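Local coordinates for protein Myo-inositol dehydrogenase (Corynebacterium glutamicum, PDB 3EUW) that probably catalyses the NAD+-dependent oxidation of myo-inositol at its 2-position, as a tetrameric member of the Gfo/Idh/MocA oxidoreductase family, at residues E280-D283 with A284-K287; S73-S76 with T77-D80; L179-A182 with R183-P187. All blocks are in the same frame, centred on the assembly; numbering follows the deposited sequence.

Contact 1: residues E280-D283 with A284-K287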
loop_
_atom_site.group_PDB
_atom_site.type_symbol
_atom_site.label_atom_id
_atom_site.label_comp_id
_atom_site.label_asym_id
_atom_site.label_seq_id
_atom_site.Cartn_x
_atom_site.Cartn_y
_atom_site.Cartn_z
ATOM N N GLU A 280 8.912 12.507 -17.200
ATOM C CA GLU A 280 9.393 11.990 -15.926
ATOM C C GLU A 280 8.902 10.569 -15.666
ATOM O O GLU A 280 9.665 9.702 -15.229
ATOM C CB GLU A 280 8.923 12.874 -14.772
ATOM C CG GLU A 280 9.393 14.308 -14.799
ATOM C CD GLU A 280 8.974 15.050 -13.537
ATOM O OE1 GLU A 280 7.750 15.134 -13.270
ATOM O OE2 GLU A 280 9.867 15.537 -12.806
ATOM N N ARG A 281 7.619 10.338 -15.908
ATOM C CA ARG A 281 7.040 9.023 -15.684
ATOM C C ARG A 281 7.735 7.988 -16.550
ATOM O O ARG A 281 8.018 6.885 -16.101
ATOM C CB ARG A 281 5.542 9.033 -16.006
ATOM C CG ARG A 281 4.904 7.647 -15.983
ATOM C CD ARG A 281 5.073 6.960 -14.623
ATOM N NE ARG A 281 4.579 5.592 -14.659
ATOM C CZ ARG A 281 5.191 4.585 -15.279
ATOM N NH1 ARG A 281 6.339 4.779 -15.920
ATOM N NH2 ARG A 281 4.648 3.380 -15.270
ATOM N N TYR A 282 8.033 8.361 -17.789
ATOM C CA TYR A 282 8.655 7.437 -18.715
ATOM C C TYR A 282 10.146 7.614 -18.973
ATOM O O TYR A 282 10.646 7.245 -20.033
ATOM C CB TYR A 282 7.867 7.449 -20.030
ATOM C CG TYR A 282 6.493 6.850 -19.839
ATOM C CD1 TYR A 282 6.350 5.554 -19.344
ATOM C CD2 TYR A 282 5.337 7.592 -20.093
ATOM C CE1 TYR A 282 5.097 5.008 -19.100
ATOM C CE2 TYR A 282 4.071 7.056 -19.855
ATOM C CZ TYR A 282 3.959 5.766 -19.358
ATOM O OH TYR A 282 2.716 5.240 -19.112
ATOM N N ASP A 283 10.859 8.140 -17.984
ATOM C CA ASP A 283 12.290 8.346 -18.135
ATOM C C ASP A 283 12.957 7.037 -18.551
ATOM O O ASP A 283 13.604 6.966 -19.592
ATOM C CB ASP A 283 12.906 8.855 -16.829
ATOM C CG ASP A 283 14.374 9.202 -16.981
ATOM O OD1 ASP A 283 14.729 10.392 -16.831
ATOM O OD2 ASP A 283 15.171 8.287 -17.266
ATOM N N ALA A 284 12.786 5.996 -17.745
ATOM C CA ALA A 284 13.387 4.703 -18.058
ATOM C C ALA A 284 12.920 4.159 -19.408
ATOM O O ALA A 284 13.717 3.611 -20.175
ATOM C CB ALA A 284 13.071 3.693 -16.949
ATOM N N ALA A 285 11.632 4.312 -19.702
ATOM C CA ALA A 285 11.081 3.813 -20.961
ATOM C C ALA A 285 11.764 4.405 -22.193
ATOM O O ALA A 285 12.077 3.680 -23.141
ATOM C CB ALA A 285 9.578 4.088 -21.024
ATOM N N TYR A 286 11.984 5.716 -22.194
ATOM C CA TYR A 286 12.610 6.336 -23.349
ATOM C C TYR A 286 14.025 5.848 -23.555
ATOM O O TYR A 286 14.468 5.697 -24.690
ATOM C CB TYR A 286 12.588 7.861 -23.239
ATOM C CG TYR A 286 11.232 8.450 -23.539
ATOM C CD1 TYR A 286 10.659 8.311 -24.801
ATOM C CD2 TYR A 286 10.524 9.162 -22.567
ATOM C CE1 TYR A 286 9.423 8.870 -25.095
ATOM C CE2 TYR A 286 9.287 9.725 -22.853
ATOM C CZ TYR A 286 8.745 9.576 -24.119
ATOM O OH TYR A 286 7.535 10.151 -24.421
ATOM N N LYS A 287 14.731 5.601 -22.460
ATOM C CA LYS A 287 16.096 5.111 -22.542
ATOM C C LYS A 287 16.109 3.679 -23.069
ATOM O O LYS A 287 16.955 3.313 -23.898
ATOM C CB LYS A 287 16.764 5.181 -21.163
ATOM C CG LYS A 287 17.099 6.605 -20.716
ATOM C CD LYS A 287 17.671 6.661 -19.294
ATOM C CE LYS A 287 18.182 8.061 -18.951
ATOM N NZ LYS A 287 17.133 9.105 -19.099
HETATM O O HOH W 1 9.507 4.357 -17.772
HETATM O O HOH W 2 10.852 5.995 -15.133
HETATM O O HOH W 3 14.583 9.461 -20.547
#

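Contact 2: residues S73-S76 with T77-D80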
loop_
_atom_site.group_PDB
_atom_site.type_symbol
_atom_site.label_atom_id
_atom_site.label_comp_id
_atom_site.label_asym_id
_atom_site.label_seq_id
_atom_site.Cartn_x
_atom_site.Cartn_y
_atom_site.Cartn_z
ATOM N N SER A 73 9.935 15.602 -34.313
ATOM C CA SER A 73 9.363 16.835 -34.830
ATOM C C SER A 73 7.848 16.649 -34.958
ATOM O O SER A 73 7.340 15.557 -34.718
ATOM C CB SER A 73 9.996 17.159 -36.188
ATOM O OG SER A 73 9.955 16.037 -37.051
ATOM N N PRO A 74 7.109 17.708 -35.343
ATOM C CA PRO A 74 5.650 17.613 -35.481
ATOM C C PRO A 74 5.131 16.499 -36.381
ATOM O O PRO A 74 5.772 16.104 -37.351
ATOM C CB PRO A 74 5.259 18.997 -35.991
ATOM C CG PRO A 74 6.305 19.887 -35.363
ATOM C CD PRO A 74 7.566 19.088 -35.593
ATOM N N THR A 75 3.949 16.005 -36.041
ATOM C CA THR A 75 3.304 14.939 -36.781
ATOM C C THR A 75 3.269 15.185 -38.286
ATOM O O THR A 75 3.483 14.264 -39.073
ATOM C CB THR A 75 1.857 14.734 -36.276
ATOM O OG1 THR A 75 1.885 14.257 -34.925
ATOM C CG2 THR A 75 1.116 13.744 -37.156
ATOM N N SER A 76 3.006 16.423 -38.687
ATOM C CA SER A 76 2.925 16.765 -40.104
ATOM C C SER A 76 4.213 16.491 -40.879
ATOM O O SER A 76 4.213 16.511 -42.110
ATOM C CB SER A 76 2.541 18.237 -40.275
ATOM O OG SER A 76 3.567 19.083 -39.791
ATOM N N THR A 77 5.304 16.234 -40.168
ATOM C CA THR A 77 6.576 15.954 -40.822
ATOM C C THR A 77 6.976 14.476 -40.765
ATOM O O THR A 77 8.026 14.099 -41.279
ATOM C CB THR A 77 7.718 16.747 -40.174
ATOM O OG1 THR A 77 7.965 16.236 -38.855
ATOM C CG2 THR A 77 7.355 18.224 -40.088
ATOM N N HIS A 78 6.142 13.643 -40.156
ATOM C CA HIS A 78 6.475 12.234 -40.011
ATOM C C HIS A 78 6.536 11.388 -41.280
ATOM O O HIS A 78 7.476 10.615 -41.450
ATOM C CB HIS A 78 5.543 11.585 -38.981
ATOM C CG HIS A 78 5.739 12.104 -37.588
ATOM N ND1 HIS A 78 5.105 11.558 -36.491
ATOM C CD2 HIS A 78 6.500 13.121 -37.113
ATOM C CE1 HIS A 78 5.466 12.216 -35.401
ATOM N NE2 HIS A 78 6.312 13.169 -35.752
ATOM N N VAL A 79 5.554 11.517 -42.170
ATOM C CA VAL A 79 5.573 10.736 -43.397
ATOM C C VAL A 79 6.749 11.133 -44.274
ATOM O O VAL A 79 7.372 10.287 -44.909
ATOM C CB VAL A 79 4.276 10.909 -44.215
ATOM C CG1 VAL A 79 4.466 10.351 -45.629
ATOM C CG2 VAL A 79 3.137 10.184 -43.523
ATOM N N ASP A 80 7.051 12.426 -44.302
ATOM C CA ASP A 80 8.149 12.931 -45.113
ATOM C C ASP A 80 9.494 12.398 -44.636
ATOM O O ASP A 80 10.246 11.815 -45.417
ATOM C CB ASP A 80 8.162 14.462 -45.092
ATOM C CG ASP A 80 9.325 15.051 -45.883
ATOM O OD1 ASP A 80 9.473 14.710 -47.077
ATOM O OD2 ASP A 80 10.090 15.860 -45.310
HETATM O O HOH W 4 3.165 13.056 -41.715
HETATM O O HOH W 5 5.046 14.234 -43.689
#

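Contact 3: residues L179-A182 with R183-P187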
loop_
_atom_site.group_PDB
_atom_site.type_symbol
_atom_site.label_atom_id
_atom_site.label_comp_id
_atom_site.label_asym_id
_atom_site.label_seq_id
_atom_site.Cartn_x
_atom_site.Cartn_y
_atom_site.Cartn_z
ATOM N N LEU A 179 -4.296 1.939 -27.145
ATOM C CA LEU A 179 -4.695 0.968 -28.150
ATOM C C LEU A 179 -3.495 0.116 -28.541
ATOM O O LEU A 179 -3.630 -1.079 -28.804
ATOM C CB LEU A 179 -5.264 1.681 -29.373
ATOM C CG LEU A 179 -6.605 2.349 -29.059
ATOM C CD1 LEU A 179 -6.987 3.270 -30.202
ATOM C CD2 LEU A 179 -7.691 1.263 -28.820
ATOM N N ASP A 180 -2.317 0.728 -28.577
ATOM C CA ASP A 180 -1.122 -0.023 -28.922
ATOM C C ASP A 180 -0.740 -0.938 -27.760
ATOM O O ASP A 180 -0.329 -2.081 -27.968
ATOM C CB ASP A 180 0.061 0.897 -29.235
ATOM C CG ASP A 180 1.340 0.112 -29.494
ATOM O OD1 ASP A 180 1.441 -0.496 -30.579
ATOM O OD2 ASP A 180 2.232 0.084 -28.614
HETATM N N MSE A 181 -0.866 -0.431 -26.541
HETATM C CA MSE A 181 -0.532 -1.219 -25.360
HETATM C C MSE A 181 -1.437 -2.452 -25.375
HETATM O O MSE A 181 -1.020 -3.567 -25.053
HETATM C CB MSE A 181 -0.763 -0.383 -24.103
HETATM C CG MSE A 181 -0.695 -1.153 -22.795
HETATM SE SE MSE A 181 1.150 -1.686 -22.531
HETATM C CE MSE A 181 2.093 0.013 -22.448
ATOM N N ALA A 182 -2.677 -2.240 -25.781
ATOM C CA ALA A 182 -3.624 -3.323 -25.855
ATOM C C ALA A 182 -3.119 -4.404 -26.827
ATOM O O ALA A 182 -3.137 -5.581 -26.490
ATOM C CB ALA A 182 -4.973 -2.797 -26.289
ATOM N N ARG A 183 -2.666 -4.005 -28.016
ATOM C CA ARG A 183 -2.160 -4.970 -28.993
ATOM C C ARG A 183 -0.873 -5.637 -28.526
ATOM O O ARG A 183 -0.556 -6.746 -28.950
ATOM C CB ARG A 183 -1.939 -4.309 -30.363
ATOM C CG ARG A 183 -3.236 -4.013 -31.099
ATOM C CD ARG A 183 -3.013 -3.758 -32.588
ATOM N NE ARG A 183 -2.391 -4.913 -33.228
ATOM C CZ ARG A 183 -1.129 -4.966 -33.630
ATOM N NH1 ARG A 183 -0.331 -3.915 -33.470
ATOM N NH2 ARG A 183 -0.659 -6.084 -34.168
ATOM N N PHE A 184 -0.138 -4.960 -27.652
ATOM C CA PHE A 184 1.100 -5.497 -27.105
ATOM C C PHE A 184 0.736 -6.779 -26.365
ATOM O O PHE A 184 1.503 -7.748 -26.355
ATOM C CB PHE A 184 1.722 -4.471 -26.151
ATOM C CG PHE A 184 3.067 -4.863 -25.587
ATOM C CD1 PHE A 184 3.896 -5.768 -26.254
ATOM C CD2 PHE A 184 3.552 -4.250 -24.431
ATOM C CE1 PHE A 184 5.181 -6.047 -25.780
ATOM C CE2 PHE A 184 4.840 -4.524 -23.952
ATOM C CZ PHE A 184 5.654 -5.424 -24.633
ATOM N N PHE A 185 -0.452 -6.777 -25.764
ATOM C CA PHE A 185 -0.947 -7.917 -25.005
ATOM C C PHE A 185 -1.786 -8.869 -25.850
ATOM O O PHE A 185 -1.644 -10.085 -25.744
ATOM C CB PHE A 185 -1.783 -7.444 -23.802
ATOM C CG PHE A 185 -0.956 -7.082 -22.592
ATOM C CD1 PHE A 185 -0.689 -8.014 -21.600
ATOM C CD2 PHE A 185 -0.404 -5.809 -22.475
ATOM C CE1 PHE A 185 0.121 -7.676 -20.506
ATOM C CE2 PHE A 185 0.404 -5.475 -21.390
ATOM C CZ PHE A 185 0.666 -6.406 -20.407
ATOM N N VAL A 186 -2.661 -8.304 -26.676
ATOM C CA VAL A 186 -3.553 -9.081 -27.532
ATOM C C VAL A 186 -3.477 -8.487 -28.935
ATOM O O VAL A 186 -4.249 -7.593 -29.284
ATOM C CB VAL A 186 -5.005 -8.999 -27.025
ATOM C CG1 VAL A 186 -5.911 -9.876 -27.875
ATOM C CG2 VAL A 186 -5.063 -9.413 -25.550
ATOM N N PRO A 187 -2.539 -8.987 -29.756
ATOM C CA PRO A 187 -2.298 -8.544 -31.131
ATOM C C PRO A 187 -3.518 -8.547 -32.033
ATOM O O PRO A 187 -3.708 -7.641 -32.843
ATOM C CB PRO A 187 -1.235 -9.526 -31.638
ATOM C CG PRO A 187 -0.554 -9.981 -30.392
ATOM C CD PRO A 187 -1.684 -10.136 -29.424
HETATM O O HOH W 6 -0.366 -1.054 -32.291
#

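Contact 1: residues E280-D283 with A284-K287
Asp-283 and Lys-287, one helical turn apart, lean across each other and close a salt bridge of 2.8 Å between OD2 and NZ. CG of Asp-283 lies anti to the backbone N (chi1 -175°), which places the carboxylate beside the lysine. The lysine chain runs extended past Asp-283 O and then bends at its last torsion (chi4 57°), bringing NZ down on OD2 from above the carboxylate plane, 35° out of it, while CD and CE pass close to the same oxygen. A water ties the pair again, giving a hydrogen to Asp-283 O at 2.8 Å and accepting one from Lys-287 NZ. That ammonium has a further partner in Asn-22 OD1 of helix 14-25, so several acceptors fix its position. Tyr-282 holds the N-cap position of helix 283-299, at the break where helix 278-281 ends. Its carbonyl O takes the first-turn bond from Tyr-286 N, a nearly straight one of 3.0 Å. Ahead of it, Arg-281 O is joined by one water to Ala-284 N; a second water takes the N-H of Ala-285 and reaches Arg-281 O only weakly, so water spans the break between the two helices. The two tyrosine side chains splay apart from this cap. Tyr-286 lays its CE2 3.9 Å from Tyr-282 CB and carries its ring toward Ile-15 and Val-18 of helix 14-25. The Tyr-282 ring leaves on a diverging course, with Ala-285 CB 3.9 Å from its CD1 in an oblique approach. Arg-281 CG sits over the centre of one face of that ring, 3.8 Å above the plane, and the phenol OH hydrogen-bonds Gln-239 NE2.

Contact 2: residues S73-S76 with T77-D80
His-78 folds back over Thr-75 and Ser-73 at the start of helix 78-87, where the loop leaving strand 68-71 of the Rossmann-type, probably NAD-binding domain turns into a helix through a short 3-10 segment. Its CB lies 3.4 Å from Thr-75 O, the same carbonyl that accepts the bond from His-78 N at 2.9 Å. With CG anti to its own carbonyl carbon (chi1 -66°), the imidazole is carried back along the loop and settles against Thr-75. Beyond CG, CD2 passes 3.1 Å from Pro-74 O. The CA of Thr-75 stands over the middle of one ring face, 3.6 Å from the centroid and only 6° off the normal, a CH-pi contact made by the backbone carbon. ND1 is hydrogen-bonded to Pro-97 O, outside the turn, and at the far corner NE2 donates to Ser-73 O at 2.8 Å, with the acceptor close to the ring plane. Bonds at both nitrogens hold the ring in one rotation, clasping the beginning of the loop to the helix. Beside it Thr-77 closes the same turn through its hydroxyl. Its OG1 sits between the backbone N and carbonyl carbon (chi1 69°), near enough to Pro-74 O to donate in the carbonyl plane. Thr-77 N also donates to that oxygen from above the plane, so two bonds from one residue grip the proline carbonyl. Two waters extend the turn, linking Thr-75 O to Val-79 N and Ser-76 O to Asp-80 N. The hydroxyl chain begins at Ser-73 OG, which gives its hydrogen to Thr-77 OG1 at 2.7 Å.

Contact 3: residues L179-A182 with R183-P187
Arg-183 packs its CB 3.6 Å from Asp-180 O and its CG against Leu-179 O, alongside two carbonyls of the preceding turn. Its chain then bends at chi3 (59°) and NE donates to Pro-187 O at 3.1 Å, in the carbonyl plane and on a lone pair, so the arginine spans the end of the helix. A water accepts from NH1 and donates to Asp-180 OD1; the two charged groups have direct partners elsewhere, Asp-309 for Arg-183 and Arg-126 for Asp-180. This is the C-terminal end of helix 169-185 in the Gfo/Idh/MocA C-terminal domain, which presents one side to strand 146-154 and helix 129-139. On that side lies Met-181, deposited as selenomethionine, its chain bent at chi2 and chi3. Its SE meets two rings at their edges in Met-aromatic contacts, 4.0 Å from Phe-184 CD2 and 4.0 Å from Phe-185 CE2. Met-181 and Phe-185 run side by side, whereas Phe-184 slants across. Ala-182 O receives Val-186 N at 2.8 Å and, more weakly, Phe-185 N, where the chain leaves helical geometry.

In the fold
Along the chain the order is contact 2, contact 3, contact 1, each a local turn at one end of a helix. Contact 2 starts helix 78-87 in the Rossmann-type domain, directly after strand 68-71 of the parallel sheet. Contact 3 ends helix 169-185 in the C-terminal domain, beside the mixed sheet; their centres lie 24 Å apart on opposite sides of the chain's centre. Contact 1 starts helix 283-299, with Tyr-286 against helix 14-25 of the Rossmann-type domain and Tyr-282 reaching Gln-239 of the mixed sheet, so it bridges both parts. It comes within about 6 Å of contact 3 at the nearest atoms, and contacts 1 and 3 both touch Phe-131 of helix 129-139.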